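Local atomic coordinates of putative oxidoreductase (Mycobacterium avium, PDB entry 3QHA), a protein that probably catalyses NAD(P)-dependent oxidation of a small hydroxy acid, or the reverse reduction, as relatives in the 3-hydroxyisobutyrate dehydrogenase family do. Residues L18-L23 with H75-D80; V41-I46 with A59-S64; D63-V68 with G89-H94; L143-G148 with K162-V167. All blocks are in the same frame, centred on the assembly; numbering follows the deposited sequence.

Contact 1 (L18-L23 with H75-D80); sequences LGYIGL and HITVLD
Tyr-20 and His-75 face each other across two parallel strands. The backbones bond alternately: His-75 N donates to Gly-19 O (2.7 Å), Ile-21 N to His-75 O, and Thr-77 N to Ile-21 O.

From its CB, Tyr-20 leaves the sheet on the face that also carries His-75. Its CG lies 4.0 Å from His-75 CB. Its CD1 presses closer on the same methylene, at 3.4 Å, and CE1 is almost as near. Further round the ring, CE2 approaches Thr-77 OG1 and CB. The ring passes over His-75 O, which sits below one face near the rim. At the tip, OH is hydrogen-bonded to Thr-77 OG1 (2.7 Å), which fixes the end of the ring. The two rings are nearly parallel but slid apart and barely overlap. His-75 ND1 bonds instead to His-104 NE2.

Gly-22 has a positive phi (100°), and its CA lies 3.3 Å from Thr-77 O. It is probably the first glycine of a Rossmann GxGxxG turn, which follows directly on strand 18-21. Met-30 and Ala-31 of helix 27-33 pack on Tyr-20. On the opposite face, Ile-21 and Ile-76 rest on helix 81-92, while strand 41-44 flanks strand 18-21.

Contact 2 (V41-I46 with A59-S64); sequences VTVYDI and ATLADS
Thr-42 pairs with Thr-60, and Val-43 with Leu-61, in parallel register, through three backbone bonds: Thr-60 N to Val-41 O, Val-43 N to Thr-60 O (2.7 Å) and Ala-62 N to Val-43 O. This is a beta-alpha-beta unit of the Rossmann fold, with helix 48-55 connecting the strands. Strand 60-61 is the outermost strand at this end of the sheet within the chain.

Side chains meet on both faces. On one, Thr-42 and Thr-60 approach obliquely, with Thr-42 OG1 3.7 Å from Thr-60 CB. The methyl CG2 of Thr-42 turns to the Ala-62 methyl instead. On the other face, Val-43 and Leu-61 lie side by side and point the same way. The chi1 of Val-43 (-61°) puts CG2 between the backbone N and the carbonyl carbon. That methyl presses on Leu-61 CD2 at 3.3 Å, tighter than a usual carbon contact. Its other methyl, CG1, lies 4.0 Å from Ala-59 CB, which also touches Val-41 CG1. Helix 48-55 closes over this face: Leu-54 packs on Val-43, and Met-51 and Ala-55 pack on Leu-61.

Beyond the paired residues the 59-64 chain passes one edge and one face of the Tyr-44 ring. Tyr-44 CB meets Ala-62 CB, and Val-65 and Val-68 of the next helix also touch this side chain. Ala-62 O lies in the ring plane at its edge, 3.7 Å from CD1. Ser-64 CA makes a CH-pi contact over one face, 4.0 Å from the ring centroid.

Contact 3 (D63-V68 with G89-H94); sequences DSVADV and GELAGH
His-94 N donates to Leu-91 O at 3.0 Å. A second bond holds the His-94 ring: ND1 donates to Glu-90 O, which lies in the ring plane. The ring is thereby kept broadside to Ala-66. The Ala-66 methyl sits over the centre of one ring face, 3.6 Å from the centroid, as a CH-pi contact.

The rest of the contact is mostly apolar. Val-65 sends CG1 between Glu-90 and Leu-91, touching Glu-90 CG at 3.6 Å and Leu-91 CD2 at nearly the same distance. Leu-91 CD2 also comes close to Val-65 O (3.2 Å). A bend at chi2 (76°) in Glu-90 brings its carboxylate beside Ala-66, OE2 3.7 Å from Ala-66 CB. The carboxylate lies near the N-terminal turn of helix 65-68, where its charge may be mildly favourable.

That first turn is capped separately. Ser-64 OG, at the N-cap, accepts from Asp-67 N (3.1 Å), and Asp-67 OD2 takes the N-H of Asp-63. The turn's own backbone bonds to Ser-64 O are weak.

Beneath, Val-65, Val-68 and Leu-91 all reach Ile-21 of the sheet, and Leu-91 also meets Ile-74 and Ile-76. Helices packed on a face of the parallel strands 18-21 and 73-76 are the layered alpha/beta packing of a Rossmann domain.

Contact 4 (L143-G148 with K162-V167); sequences LATMVG and KHWAAV
A chi1 of 55° swings the Trp-164 indole against Leu-143 and Thr-145, with CG between the backbone N and the carbonyl carbon. Leu-143 answers with CG anti to the carbonyl carbon (chi1 -79°). Its CD1 meets Trp-164 CE3 obliquely at 4.1 Å. Thr-145 crosses the far end of the indole at about a right angle, with CB 3.9 Å from CH2. The Thr-145 methyl CG2 turns to Ala-165 CB. Its hydroxyl is engaged elsewhere, bonding to Pro-130 O on strand 125-132.

The strands run parallel, and the register slips by one residue at a beta bulge. Leu-143 pairs with Ala-165, but Ala-144 pairs with Val-167. Ala-166 is the extra residue. Leu-143 O therefore faces two amides: it accepts a sound bond from Val-167 N (3.2 Å) and a weak, strongly bent one from Ala-166 N. After the bulge, Thr-145 N donates to Val-167 O at 2.8 Å, and that oxygen also lies near Ala-144 CA. The bond from Leu-143 N to Trp-164 O is long and weak.

Ala-144 and Val-167 share one face of the sheet, their CB atoms 4.1 Å apart. Thr-219 and His-218 of the second subunit pack on these two residues. On the Trp-164 side, the rings of His-75 and His-104 meet the indole, and Met-34 touches it. Helix 151-164 links the two strands, making this a beta-alpha-beta unit at the far end of the Rossmann-type sheet from strand 60-61.

From the N terminus, strand 18-21 opens contact 1. The chain then runs to 41-46 and returns at 59-64, so contact 2 closes a short loop nested inside that of contact 1. Contact 3 opens on the shared residues Asp-63 and Ser-64. Strand 73-76 then closes contact 1, and contact 3 closes only later, at 89-94, so these two cross. Contact 4 follows in series as a local beta-alpha-beta loop. Contacts 1, 2 and 4 join strands of one sheet, while contact 3 joins helical segments over it. Contacts 1, 2 and 3 touch one another. Contact 4 touches contact 1 but stays about 8 Å from contact 2 and about 14 Å from contact 3 at the nearest atoms.

Contact 1 (L18-L23 with H75-D80)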
loop_
_atom_site.group_PDB
_atom_site.type_symbol
_atom_site.label_atom_id
_atom_site.label_comp_id
_atom_site.label_asym_id
_atom_site.label_seq_id
_atom_site.Cartn_x
_atom_site.Cartn_y
_atom_site.Cartn_z
ATOM N N LEU B 18 -4.199 -22.448 26.302
ATOM C CA LEU B 18 -3.212 -21.620 25.609
ATOM C C LEU B 18 -2.059 -21.183 26.506
ATOM O O LEU B 18 -2.237 -20.959 27.701
ATOM C CB LEU B 18 -3.884 -20.374 25.027
ATOM C CG LEU B 18 -5.007 -20.578 24.007
ATOM C CD1 LEU B 18 -5.471 -19.227 23.474
ATOM C CD2 LEU B 18 -4.570 -21.485 22.862
ATOM N N GLY B 19 -0.878 -21.061 25.906
ATOM C CA GLY B 19 0.287 -20.488 26.570
ATOM C C GLY B 19 0.875 -19.385 25.711
ATOM O O GLY B 19 0.840 -19.471 24.483
ATOM N N TYR B 20 1.403 -18.340 26.347
ATOM C CA TYR B 20 2.059 -17.255 25.615
ATOM C C TYR B 20 3.358 -16.828 26.293
ATOM O O TYR B 20 3.365 -16.460 27.470
ATOM C CB TYR B 20 1.131 -16.045 25.443
ATOM C CG TYR B 20 1.406 -15.302 24.152
ATOM C CD1 TYR B 20 0.550 -15.419 23.064
ATOM C CD2 TYR B 20 2.548 -14.517 24.004
ATOM C CE1 TYR B 20 0.809 -14.763 21.871
ATOM C CE2 TYR B 20 2.814 -13.857 22.815
ATOM C CZ TYR B 20 1.943 -13.983 21.753
ATOM O OH TYR B 20 2.206 -13.329 20.572
ATOM N N ILE B 21 4.453 -16.879 25.538
ATOM C CA ILE B 21 5.761 -16.458 26.026
ATOM C C ILE B 21 6.230 -15.244 25.223
ATOM O O ILE B 21 6.341 -15.313 23.996
ATOM C CB ILE B 21 6.789 -17.601 25.928
ATOM C CG1 ILE B 21 6.338 -18.787 26.791
ATOM C CG2 ILE B 21 8.169 -17.122 26.369
ATOM C CD1 ILE B 21 7.233 -19.995 26.680
ATOM N N GLY B 22 6.489 -14.140 25.929
ATOM C CA GLY B 22 6.892 -12.871 25.314
ATOM C C GLY B 22 5.733 -11.892 25.201
ATOM O O GLY B 22 4.893 -12.025 24.314
ATOM N N LEU B 23 5.694 -10.909 26.100
ATOM C CA LEU B 23 4.601 -9.932 26.158
ATOM C C LEU B 23 5.082 -8.531 25.774
ATOM O O LEU B 23 4.834 -7.556 26.486
ATOM C CB LEU B 23 3.982 -9.911 27.563
ATOM C CG LEU B 23 3.431 -11.245 28.079
ATOM C CD1 LEU B 23 2.952 -11.109 29.516
ATOM C CD2 LEU B 23 2.309 -11.748 27.189
ATOM N N HIS B 75 2.315 -20.246 22.392
ATOM C CA HIS B 75 2.712 -19.205 21.454
ATOM C C HIS B 75 4.001 -18.529 21.917
ATOM O O HIS B 75 4.157 -18.227 23.105
ATOM C CB HIS B 75 1.604 -18.159 21.342
ATOM C CG HIS B 75 0.305 -18.703 20.835
ATOM N ND1 HIS B 75 0.018 -18.814 19.491
ATOM C CD2 HIS B 75 -0.793 -19.149 21.490
ATOM C CE1 HIS B 75 -1.196 -19.313 19.341
ATOM N NE2 HIS B 75 -1.709 -19.527 20.538
ATOM N N ILE B 76 4.919 -18.287 20.981
ATOM C CA ILE B 76 6.196 -17.641 21.296
ATOM C C ILE B 76 6.437 -16.424 20.403
ATOM O O ILE B 76 6.479 -16.541 19.177
ATOM C CB ILE B 76 7.377 -18.622 21.132
ATOM C CG1 ILE B 76 7.254 -19.788 22.116
ATOM C CG2 ILE B 76 8.713 -17.905 21.347
ATOM C CD1 ILE B 76 8.256 -20.893 21.859
ATOM N N THR B 77 6.591 -15.260 21.033
ATOM C CA THR B 77 6.968 -14.026 20.349
ATOM C C THR B 77 8.076 -13.348 21.145
ATOM O O THR B 77 7.806 -12.679 22.142
ATOM C CB THR B 77 5.772 -13.056 20.219
ATOM O OG1 THR B 77 4.700 -13.702 19.524
ATOM C CG2 THR B 77 6.175 -11.792 19.462
ATOM N N VAL B 78 9.320 -13.534 20.705
ATOM C CA VAL B 78 10.489 -12.960 21.384
ATOM C C VAL B 78 11.407 -12.260 20.368
ATOM O O VAL B 78 11.032 -12.095 19.207
ATOM C CB VAL B 78 11.244 -14.036 22.208
ATOM C CG1 VAL B 78 10.382 -14.507 23.373
ATOM C CG2 VAL B 78 11.652 -15.211 21.324
ATOM N N LEU B 79 12.596 -11.845 20.801
ATOM C CA LEU B 79 13.416 -10.907 20.031
ATOM C C LEU B 79 13.997 -11.462 18.729
ATOM O O LEU B 79 13.924 -10.803 17.691
ATOM C CB LEU B 79 14.560 -10.372 20.899
ATOM N N ASP B 80 14.577 -12.662 18.790
ATOM C CA ASP B 80 15.384 -13.196 17.683
ATOM C C ASP B 80 15.477 -14.730 17.707
ATOM O O ASP B 80 14.951 -15.366 18.622
ATOM C CB ASP B 80 16.787 -12.564 17.719
ATOM C CG ASP B 80 17.506 -12.770 19.059
ATOM O OD1 ASP B 80 17.283 -13.799 19.730
ATOM O OD2 ASP B 80 18.315 -11.894 19.434
#

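Contact 2 (V41-I46 with A59-S64)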
loop_
_atom_site.group_PDB
_atom_site.type_symbol
_atom_site.label_atom_id
_atom_site.label_comp_id
_atom_site.label_asym_id
_atom_site.label_seq_id
_atom_site.Cartn_x
_atom_site.Cartn_y
_atom_site.Cartn_z
ATOM N N VAL B 41 -5.792 -18.263 28.699
ATOM C CA VAL B 41 -4.371 -18.187 28.368
ATOM C C VAL B 41 -3.510 -18.041 29.622
ATOM O O VAL B 41 -3.889 -17.357 30.574
ATOM C CB VAL B 41 -4.077 -17.030 27.385
ATOM C CG1 VAL B 41 -4.407 -15.681 28.018
ATOM C CG2 VAL B 41 -2.627 -17.079 26.919
ATOM N N THR B 42 -2.360 -18.711 29.609
ATOM C CA THR B 42 -1.360 -18.613 30.666
ATOM C C THR B 42 -0.137 -17.930 30.073
ATOM O O THR B 42 0.377 -18.358 29.042
ATOM C CB THR B 42 -0.963 -20.002 31.196
ATOM O OG1 THR B 42 -2.109 -20.640 31.772
ATOM C CG2 THR B 42 0.133 -19.894 32.245
ATOM N N VAL B 43 0.328 -16.869 30.723
ATOM C CA VAL B 43 1.363 -16.027 30.140
ATOM C C VAL B 43 2.632 -16.020 30.967
ATOM O O VAL B 43 2.604 -16.246 32.179
ATOM C CB VAL B 43 0.879 -14.568 29.967
ATOM C CG1 VAL B 43 -0.315 -14.514 29.027
ATOM C CG2 VAL B 43 0.540 -13.944 31.312
ATOM N N TYR B 44 3.745 -15.758 30.292
ATOM C CA TYR B 44 5.007 -15.525 30.968
ATOM C C TYR B 44 5.873 -14.511 30.226
ATOM O O TYR B 44 6.022 -14.568 29.006
ATOM C CB TYR B 44 5.793 -16.819 31.154
ATOM C CG TYR B 44 7.132 -16.557 31.795
ATOM C CD1 TYR B 44 7.250 -16.428 33.175
ATOM C CD2 TYR B 44 8.274 -16.388 31.019
ATOM C CE1 TYR B 44 8.476 -16.164 33.767
ATOM C CE2 TYR B 44 9.499 -16.124 31.599
ATOM C CZ TYR B 44 9.596 -16.013 32.972
ATOM O OH TYR B 44 10.816 -15.752 33.548
ATOM N N ASP B 45 6.434 -13.586 30.994
ATOM C CA ASP B 45 7.465 -12.675 30.526
ATOM C C ASP B 45 8.312 -12.334 31.745
ATOM O O ASP B 45 7.776 -12.167 32.845
ATOM C CB ASP B 45 6.840 -11.418 29.918
ATOM C CG ASP B 45 7.865 -10.515 29.246
ATOM O OD1 ASP B 45 7.799 -10.353 28.009
ATOM O OD2 ASP B 45 8.738 -9.966 29.950
ATOM N N ILE B 46 9.625 -12.237 31.558
ATOM C CA ILE B 46 10.537 -11.983 32.681
ATOM C C ILE B 46 10.302 -10.610 33.320
ATOM O O ILE B 46 10.615 -10.409 34.491
ATOM C CB ILE B 46 12.033 -12.134 32.277
ATOM C CG1 ILE B 46 12.461 -11.045 31.284
ATOM C CG2 ILE B 46 12.289 -13.527 31.702
ATOM C CD1 ILE B 46 13.892 -11.195 30.802
ATOM N N ALA B 59 -5.683 -13.119 32.370
ATOM C CA ALA B 59 -4.741 -14.178 32.016
ATOM C C ALA B 59 -4.184 -14.814 33.285
ATOM O O ALA B 59 -4.082 -14.156 34.320
ATOM C CB ALA B 59 -3.611 -13.617 31.166
ATOM N N THR B 60 -3.838 -16.096 33.209
ATOM C CA THR B 60 -3.117 -16.754 34.298
ATOM C C THR B 60 -1.634 -16.454 34.127
ATOM O O THR B 60 -1.126 -16.436 33.006
ATOM C CB THR B 60 -3.340 -18.279 34.307
ATOM O OG1 THR B 60 -4.744 -18.562 34.321
ATOM C CG2 THR B 60 -2.684 -18.912 35.531
ATOM N N LEU B 61 -0.947 -16.209 35.238
ATOM C CA LEU B 61 0.461 -15.833 35.202
ATOM C C LEU B 61 1.342 -17.012 35.579
ATOM O O LEU B 61 1.265 -17.522 36.698
ATOM C CB LEU B 61 0.729 -14.659 36.147
ATOM C CG LEU B 61 -0.051 -13.370 35.877
ATOM C CD1 LEU B 61 0.492 -12.239 36.735
ATOM C CD2 LEU B 61 -0.010 -12.988 34.405
ATOM N N ALA B 62 2.175 -17.445 34.635
ATOM C CA ALA B 62 3.119 -18.528 34.882
ATOM C C ALA B 62 4.294 -18.020 35.709
ATOM O O ALA B 62 4.609 -16.829 35.699
ATOM C CB ALA B 62 3.612 -19.119 33.568
ATOM N N ASP B 63 4.929 -18.941 36.425
ATOM C CA ASP B 63 6.096 -18.632 37.245
ATOM C C ASP B 63 7.379 -18.743 36.427
ATOM O O ASP B 63 8.419 -18.203 36.811
ATOM C CB ASP B 63 6.165 -19.592 38.439
ATOM C CG ASP B 63 5.027 -19.386 39.429
ATOM O OD1 ASP B 63 4.625 -18.222 39.653
ATOM O OD2 ASP B 63 4.541 -20.389 39.998
ATOM N N SER B 64 7.299 -19.444 35.298
ATOM C CA SER B 64 8.471 -19.747 34.486
ATOM C C SER B 64 8.057 -20.250 33.108
ATOM O O SER B 64 6.888 -20.566 32.878
ATOM C CB SER B 64 9.327 -20.815 35.179
ATOM O OG SER B 64 8.607 -22.026 35.337
#

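Contact 3 (D63-V68 with G89-H94)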
loop_
_atom_site.group_PDB
_atom_site.type_symbol
_atom_site.label_atom_id
_atom_site.label_comp_id
_atom_site.label_asym_id
_atom_site.label_seq_id
_atom_site.Cartn_x
_atom_site.Cartn_y
_atom_site.Cartn_z
ATOM N N ASP B 63 4.929 -18.941 36.425
ATOM C CA ASP B 63 6.096 -18.632 37.245
ATOM C C ASP B 63 7.379 -18.743 36.427
ATOM O O ASP B 63 8.419 -18.203 36.811
ATOM C CB ASP B 63 6.165 -19.592 38.439
ATOM C CG ASP B 63 5.027 -19.386 39.429
ATOM O OD1 ASP B 63 4.625 -18.222 39.653
ATOM O OD2 ASP B 63 4.541 -20.389 39.998
ATOM N N SER B 64 7.299 -19.444 35.298
ATOM C CA SER B 64 8.471 -19.747 34.486
ATOM C C SER B 64 8.057 -20.250 33.108
ATOM O O SER B 64 6.888 -20.566 32.878
ATOM C CB SER B 64 9.327 -20.815 35.179
ATOM O OG SER B 64 8.607 -22.026 35.337
ATOM N N VAL B 65 9.022 -20.326 32.197
ATOM C CA VAL B 65 8.792 -20.924 30.881
ATOM C C VAL B 65 8.405 -22.401 31.019
ATOM O O VAL B 65 7.564 -22.904 30.269
ATOM C CB VAL B 65 10.035 -20.796 29.976
ATOM C CG1 VAL B 65 9.839 -21.562 28.672
ATOM C CG2 VAL B 65 10.340 -19.329 29.691
ATOM N N ALA B 66 9.014 -23.086 31.987
ATOM C CA ALA B 66 8.722 -24.498 32.251
ATOM C C ALA B 66 7.280 -24.705 32.714
ATOM O O ALA B 66 6.667 -25.733 32.419
ATOM C CB ALA B 66 9.695 -25.055 33.291
ATOM N N ASP B 67 6.751 -23.725 33.446
ATOM C CA ASP B 67 5.361 -23.739 33.897
ATOM C C ASP B 67 4.398 -23.667 32.705
ATOM O O ASP B 67 3.387 -24.370 32.668
ATOM C CB ASP B 67 5.112 -22.559 34.850
ATOM C CG ASP B 67 3.822 -22.695 35.648
ATOM O OD1 ASP B 67 3.164 -23.758 35.581
ATOM O OD2 ASP B 67 3.468 -21.726 36.356
ATOM N N VAL B 68 4.737 -22.826 31.729
ATOM C CA VAL B 68 3.900 -22.611 30.544
ATOM C C VAL B 68 3.763 -23.881 29.694
ATOM O O VAL B 68 2.772 -24.055 28.984
ATOM C CB VAL B 68 4.453 -21.454 29.670
ATOM C CG1 VAL B 68 3.587 -21.238 28.437
ATOM C CG2 VAL B 68 4.537 -20.172 30.483
ATOM N N GLY B 89 13.727 -24.963 23.617
ATOM C CA GLY B 89 14.622 -25.899 24.297
ATOM C C GLY B 89 14.261 -26.105 25.760
ATOM O O GLY B 89 14.377 -27.212 26.282
ATOM N N GLU B 90 13.823 -25.033 26.416
ATOM C CA GLU B 90 13.354 -25.088 27.803
ATOM C C GLU B 90 11.987 -25.775 27.884
ATOM O O GLU B 90 11.753 -26.603 28.765
ATOM C CB GLU B 90 13.293 -23.668 28.391
ATOM C CG GLU B 90 12.601 -23.522 29.754
ATOM C CD GLU B 90 13.437 -24.009 30.928
ATOM O OE1 GLU B 90 14.558 -24.516 30.712
ATOM O OE2 GLU B 90 12.966 -23.877 32.080
ATOM N N LEU B 91 11.090 -25.420 26.963
ATOM C CA LEU B 91 9.763 -26.042 26.879
ATOM C C LEU B 91 9.820 -27.541 26.558
ATOM O O LEU B 91 8.977 -28.311 27.022
ATOM C CB LEU B 91 8.912 -25.346 25.808
ATOM C CG LEU B 91 8.415 -23.924 26.078
ATOM C CD1 LEU B 91 7.801 -23.336 24.811
ATOM C CD2 LEU B 91 7.414 -23.906 27.222
ATOM N N ALA B 92 10.812 -27.940 25.762
ATOM C CA ALA B 92 10.904 -29.309 25.237
ATOM C C ALA B 92 11.037 -30.377 26.324
ATOM O O ALA B 92 10.591 -31.511 26.137
ATOM C CB ALA B 92 12.066 -29.417 24.250
ATOM N N GLY B 93 11.645 -30.011 27.450
ATOM C CA GLY B 93 11.808 -30.930 28.580
ATOM C C GLY B 93 10.607 -31.026 29.511
ATOM O O GLY B 93 10.617 -31.834 30.442
ATOM N N HIS B 94 9.577 -30.211 29.272
ATOM C CA HIS B 94 8.404 -30.157 30.159
ATOM C C HIS B 94 7.041 -30.361 29.478
ATOM O O HIS B 94 6.070 -30.717 30.149
ATOM C CB HIS B 94 8.391 -28.823 30.911
ATOM C CG HIS B 94 9.545 -28.646 31.849
ATOM N ND1 HIS B 94 10.703 -27.989 31.490
ATOM C CD2 HIS B 94 9.718 -29.037 33.134
ATOM C CE1 HIS B 94 11.540 -27.985 32.511
ATOM N NE2 HIS B 94 10.966 -28.614 33.522
#

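Contact 4 (L143-G148 with K162-V167)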
loop_
_atom_site.group_PDB
_atom_site.type_symbol
_atom_site.label_atom_id
_atom_site.label_comp_id
_atom_site.label_asym_id
_atom_site.label_seq_id
_atom_site.Cartn_x
_atom_site.Cartn_y
_atom_site.Cartn_z
ATOM N N LEU B 143 -5.535 -10.013 13.001
ATOM C CA LEU B 143 -4.244 -10.261 12.360
ATOM C C LEU B 143 -4.359 -11.158 11.131
ATOM O O LEU B 143 -5.339 -11.887 10.961
ATOM C CB LEU B 143 -3.251 -10.902 13.339
ATOM C CG LEU B 143 -2.565 -9.967 14.336
ATOM C CD1 LEU B 143 -1.614 -10.755 15.223
ATOM C CD2 LEU B 143 -1.825 -8.833 13.623
ATOM N N ALA B 144 -3.351 -11.065 10.272
ATOM C CA ALA B 144 -3.078 -12.095 9.292
ATOM C C ALA B 144 -1.963 -12.955 9.869
ATOM O O ALA B 144 -1.058 -12.439 10.524
ATOM C CB ALA B 144 -2.648 -11.484 7.978
ATOM N N THR B 145 -2.044 -14.265 9.652
ATOM C CA THR B 145 -0.948 -15.160 10.004
ATOM C C THR B 145 -0.705 -16.178 8.892
ATOM O O THR B 145 -1.645 -16.665 8.266
ATOM C CB THR B 145 -1.185 -15.880 11.350
ATOM O OG1 THR B 145 -0.013 -16.627 11.701
ATOM C CG2 THR B 145 -2.393 -16.812 11.278
ATOM N N MET B 146 0.568 -16.479 8.655
ATOM C CA MET B 146 0.987 -17.362 7.577
ATOM C C MET B 146 1.698 -18.540 8.211
ATOM O O MET B 146 2.779 -18.388 8.770
ATOM C CB MET B 146 1.924 -16.618 6.637
ATOM C CG MET B 146 1.255 -15.478 5.893
ATOM S SD MET B 146 2.428 -14.189 5.438
ATOM C CE MET B 146 2.619 -13.349 7.009
ATOM N N VAL B 147 1.087 -19.714 8.109
ATOM C CA VAL B 147 1.415 -20.828 8.988
ATOM C C VAL B 147 2.095 -21.976 8.245
ATOM O O VAL B 147 1.532 -22.530 7.301
ATOM C CB VAL B 147 0.133 -21.353 9.663
ATOM C CG1 VAL B 147 0.448 -22.482 10.630
ATOM C CG2 VAL B 147 -0.588 -20.215 10.378
ATOM N N GLY B 148 3.308 -22.318 8.669
ATOM C CA GLY B 148 3.968 -23.542 8.223
ATOM C C GLY B 148 3.681 -24.642 9.227
ATOM O O GLY B 148 4.033 -24.515 10.398
ATOM N N LYS B 162 -8.079 -18.745 14.464
ATOM C CA LYS B 162 -9.199 -17.942 13.957
ATOM C C LYS B 162 -9.729 -16.925 14.977
ATOM O O LYS B 162 -10.316 -15.913 14.596
ATOM C CB LYS B 162 -10.343 -18.851 13.496
ATOM N N HIS B 163 -9.521 -17.196 16.263
ATOM C CA HIS B 163 -9.952 -16.296 17.331
ATOM C C HIS B 163 -9.188 -14.968 17.338
ATOM O O HIS B 163 -9.771 -13.921 17.626
ATOM C CB HIS B 163 -9.810 -16.985 18.693
ATOM C CG HIS B 163 -9.999 -16.069 19.859
ATOM N ND1 HIS B 163 -11.223 -15.531 20.194
ATOM C CD2 HIS B 163 -9.117 -15.592 20.770
ATOM C CE1 HIS B 163 -11.088 -14.765 21.262
ATOM N NE2 HIS B 163 -9.819 -14.786 21.632
ATOM N N TRP B 164 -7.891 -15.015 17.031
ATOM C CA TRP B 164 -7.042 -13.815 17.055
ATOM C C TRP B 164 -6.534 -13.385 15.675
ATOM O O TRP B 164 -5.905 -12.329 15.543
ATOM C CB TRP B 164 -5.857 -14.006 18.013
ATOM C CG TRP B 164 -5.011 -15.215 17.737
ATOM C CD1 TRP B 164 -5.096 -16.429 18.356
ATOM C CD2 TRP B 164 -3.948 -15.327 16.780
ATOM N NE1 TRP B 164 -4.156 -17.290 17.845
ATOM C CE2 TRP B 164 -3.438 -16.639 16.876
ATOM C CE3 TRP B 164 -3.381 -14.449 15.847
ATOM C CZ2 TRP B 164 -2.390 -17.097 16.073
ATOM C CZ3 TRP B 164 -2.333 -14.906 15.050
ATOM C CH2 TRP B 164 -1.850 -16.219 15.172
ATOM N N ALA B 165 -6.800 -14.197 14.654
ATOM C CA ALA B 165 -6.409 -13.877 13.285
ATOM C C ALA B 165 -7.618 -13.965 12.363
ATOM O O ALA B 165 -8.263 -15.013 12.280
ATOM C CB ALA B 165 -5.322 -14.824 12.813
ATOM N N ALA B 166 -7.918 -12.865 11.677
ATOM C CA ALA B 166 -8.999 -12.827 10.689
ATOM C C ALA B 166 -8.603 -13.511 9.377
ATOM O O ALA B 166 -9.473 -13.926 8.607
ATOM C CB ALA B 166 -9.416 -11.390 10.422
ATOM N N VAL B 167 -7.298 -13.605 9.119
ATOM C CA VAL B 167 -6.777 -14.280 7.928
ATOM C C VAL B 167 -5.722 -15.309 8.330
ATOM O O VAL B 167 -4.641 -14.950 8.801
ATOM C CB VAL B 167 -6.163 -13.273 6.933
ATOM C CG1 VAL B 167 -5.350 -13.995 5.863
ATOM C CG2 VAL B 167 -7.255 -12.427 6.292
#